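Local coordinates for rhodopsin (Rubrobacter xylanophilus, PDB 6KFQ), which probably works as a light-driven proton pump of the microbial rhodopsin family, carrying a bound retinal in its bundle of transmembrane helices, at residues N26-T31 against S218-L223. Residues are numbered along the deposited sequence; the frame is centred on the assembly and turned at random.
Sequences NAPEGT and SSRQAL
R220 reaches from the first turn of helix 220-228 to the backbone of N26, tying the loop between helices 2-23 and 32-53 of this seven-helix microbial rhodopsin to the short helix that follows helix 194-218. Two hydrogen bonds share one acceptor: R220 NH1 lies 2.6 Å and R220 NH2 2.7 Å from N26 O. NH2 meets the oxygen almost in line with its C=O (171°), whereas NH1 comes from above the carbonyl plane. The oxygen sits at the guanidinium edge, nearly in its plane, yet both N-H...O angles are bent to near 137°, as expected when a fork closes on a single atom. A bend at chi3 turns the group toward the loop. The N26 amide (planes 17° apart) lies over one face and the puckered P28 ring over the other, both toward the rim; P28 CD is 3.7 Å from R220 NH1. Next to it the contact is mostly apolar, P28 CG approaching L223 CB at 4.0 Å. T31 CG2 packs crosswise on that CB and comes within 3.0 Å of L223 O, a tight approach. F35 of helix 32-53 touches both P28 and L223, extending this patch. A type II turn, with G30 at positive phi, shapes the loop, T31 N bonding to P28 O at 3.1 Å.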
ATOM      1  N   ASN A  26      -9.811 -18.241  12.979  1.00 58.53           N
ATOM      2  CA  ASN A  26     -10.133 -17.851  14.348  1.00 63.54           C
ATOM      3  C   ASN A  26     -10.481 -16.363  14.419  1.00 62.99           C
ATOM      4  O   ASN A  26     -10.305 -15.724  15.457  1.00 64.40           O
ATOM      5  CB  ASN A  26      -8.979 -18.187  15.296  1.00 64.80           C
ATOM      6  CG  ASN A  26      -9.384 -18.138  16.766  1.00 69.10           C
ATOM      7  OD1 ASN A  26     -10.553 -18.323  17.111  1.00 71.45           O
ATOM      8  ND2 ASN A  26      -8.412 -17.880  17.637  1.00 69.37           N
ATOM      9  N   ALA A  27     -10.977 -15.805  13.317  1.00 54.09           N
ATOM     10  CA  ALA A  27     -11.332 -14.390  13.288  1.00 56.35           C
ATOM     11  C   ALA A  27     -12.523 -14.125  14.203  1.00 57.60           C
ATOM     12  O   ALA A  27     -13.455 -14.931  14.254  1.00 57.93           O
ATOM     13  CB  ALA A  27     -11.681 -13.952  11.867  1.00 54.22           C
ATOM     14  N   PRO A  28     -12.526 -13.018  14.944  1.00 56.03           N
ATOM     15  CA  PRO A  28     -13.739 -12.647  15.681  1.00 59.21           C
ATOM     16  C   PRO A  28     -14.912 -12.516  14.723  1.00 60.48           C
ATOM     17  O   PRO A  28     -14.748 -12.178  13.550  1.00 59.13           O
ATOM     18  CB  PRO A  28     -13.370 -11.307  16.321  1.00 58.35           C
ATOM     19  CG  PRO A  28     -11.880 -11.374  16.460  1.00 55.61           C
ATOM     20  CD  PRO A  28     -11.396 -12.125  15.250  1.00 54.34           C
ATOM     21  N   GLU A  29     -16.106 -12.815  15.220  1.00 68.24           N
ATOM     22  CA  GLU A  29     -17.250 -12.837  14.323  1.00 70.46           C
ATOM     23  C   GLU A  29     -17.595 -11.424  13.872  1.00 66.37           C
ATOM     24  O   GLU A  29     -17.362 -10.441  14.583  1.00 65.70           O
ATOM     25  CB  GLU A  29     -18.451 -13.503  14.987  1.00 80.07           C
ATOM     26  CG  GLU A  29     -19.250 -12.629  15.914  1.00 83.82           C
ATOM     27  CD  GLU A  29     -20.480 -13.347  16.395  1.00 91.73           C
ATOM     28  OE1 GLU A  29     -21.490 -12.674  16.697  1.00 94.65           O
ATOM     29  OE2 GLU A  29     -20.434 -14.594  16.452  1.00 94.83           O
ATOM     30  N   GLY A  30     -18.128 -11.330  12.657  1.00 64.05           N
ATOM     31  CA  GLY A  30     -18.352 -10.047  12.034  1.00 63.28           C
ATOM     32  C   GLY A  30     -17.104  -9.314  11.599  1.00 61.23           C
ATOM     33  O   GLY A  30     -17.203  -8.160  11.173  1.00 62.90           O
ATOM     34  N   THR A  31     -15.926  -9.939  11.689  1.00 60.28           N
ATOM     35  CA  THR A  31     -14.681  -9.282  11.303  1.00 57.38           C
ATOM     36  C   THR A  31     -13.940 -10.015  10.195  1.00 53.88           C
ATOM     37  O   THR A  31     -12.835  -9.597   9.828  1.00 49.10           O
ATOM     38  CB  THR A  31     -13.744  -9.139  12.504  1.00 58.11           C
ATOM     39  OG1 THR A  31     -13.171 -10.418  12.812  1.00 59.80           O
ATOM     40  CG2 THR A  31     -14.499  -8.640  13.696  1.00 58.81           C
ATOM     41  N   SER A 218      -3.842  -9.125  14.287  1.00 48.44           N
ATOM     42  CA  SER A 218      -3.575  -9.565  15.651  1.00 54.10           C
ATOM     43  C   SER A 218      -4.331  -8.753  16.700  1.00 51.98           C
ATOM     44  O   SER A 218      -4.340  -9.145  17.875  1.00 51.16           O
ATOM     45  CB  SER A 218      -2.074  -9.500  15.942  1.00 53.97           C
ATOM     46  OG  SER A 218      -1.348 -10.279  15.009  1.00 57.41           O
ATOM     47  N   SER A 219      -4.954  -7.636  16.311  1.00 49.37           N
ATOM     48  CA  SER A 219      -5.704  -6.783  17.239  1.00 48.88           C
ATOM     49  C   SER A 219      -7.119  -7.336  17.412  1.00 50.40           C
ATOM     50  O   SER A 219      -8.121  -6.732  17.015  1.00 47.22           O
ATOM     51  CB  SER A 219      -5.741  -5.343  16.743  1.00 48.02           C
ATOM     52  OG  SER A 219      -4.447  -4.792  16.620  1.00 49.54           O
ATOM     53  N   ARG A 220      -7.187  -8.502  18.057  1.00 47.99           N
ATOM     54  CA  ARG A 220      -8.447  -9.230  18.151  1.00 51.01           C
ATOM     55  C   ARG A 220      -9.478  -8.489  18.988  1.00 49.78           C
ATOM     56  O   ARG A 220     -10.676  -8.568  18.697  1.00 52.84           O
ATOM     57  CB  ARG A 220      -8.203 -10.628  18.729  1.00 54.08           C
ATOM     58  CG  ARG A 220      -7.196 -11.445  17.931  1.00 55.23           C
ATOM     59  CD  ARG A 220      -7.038 -12.850  18.511  1.00 57.00           C
ATOM     60  NE  ARG A 220      -8.338 -13.497  18.656  1.00 59.61           N
ATOM     61  CZ  ARG A 220      -9.016 -14.049  17.654  1.00 56.72           C
ATOM     62  NH1 ARG A 220      -8.513 -14.053  16.428  1.00 54.83           N
ATOM     63  NH2 ARG A 220     -10.199 -14.606  17.883  1.00 59.20           N
ATOM     64  N   GLN A 221      -9.042  -7.775  20.028  1.00 56.55           N
ATOM     65  CA  GLN A 221      -9.982  -6.999  20.832  1.00 58.34           C
ATOM     66  C   GLN A 221     -10.649  -5.923  19.993  1.00 55.98           C
ATOM     67  O   GLN A 221     -11.873  -5.751  20.035  1.00 55.55           O
ATOM     68  CB  GLN A 221      -9.267  -6.367  22.022  1.00 64.49           C
ATOM     69  CG  GLN A 221     -10.127  -5.374  22.792  1.00 71.81           C
ATOM     70  CD  GLN A 221      -9.316  -4.531  23.753  1.00 76.44           C
ATOM     71  OE1 GLN A 221      -8.087  -4.610  23.776  1.00 78.09           O
ATOM     72  NE2 GLN A 221      -9.998  -3.713  24.547  1.00 78.10           N
ATOM     73  N   ALA A 222      -9.850  -5.183  19.224  1.00 46.36           N
ATOM     74  CA  ALA A 222     -10.395  -4.150  18.348  1.00 46.99           C
ATOM     75  C   ALA A 222     -11.346  -4.752  17.323  1.00 43.97           C
ATOM     76  O   ALA A 222     -12.456  -4.250  17.114  1.00 45.74           O
ATOM     77  CB  ALA A 222      -9.251  -3.410  17.661  1.00 42.67           C
ATOM     78  N   LEU A 223     -10.925  -5.838  16.675  1.00 46.98           N
ATOM     79  CA  LEU A 223     -11.781  -6.510  15.704  1.00 46.53           C
ATOM     80  C   LEU A 223     -13.104  -6.924  16.342  1.00 48.58           C
ATOM     81  O   LEU A 223     -14.182  -6.589  15.838  1.00 54.41           O
ATOM     82  CB  LEU A 223     -11.047  -7.717  15.112  1.00 48.71           C
ATOM     83  CG  LEU A 223      -9.788  -7.304  14.335  1.00 49.56           C
ATOM     84  CD1 LEU A 223      -9.114  -8.501  13.694  1.00 52.65           C
ATOM     85  CD2 LEU A 223     -10.118  -6.239  13.299  1.00 49.05           C
TER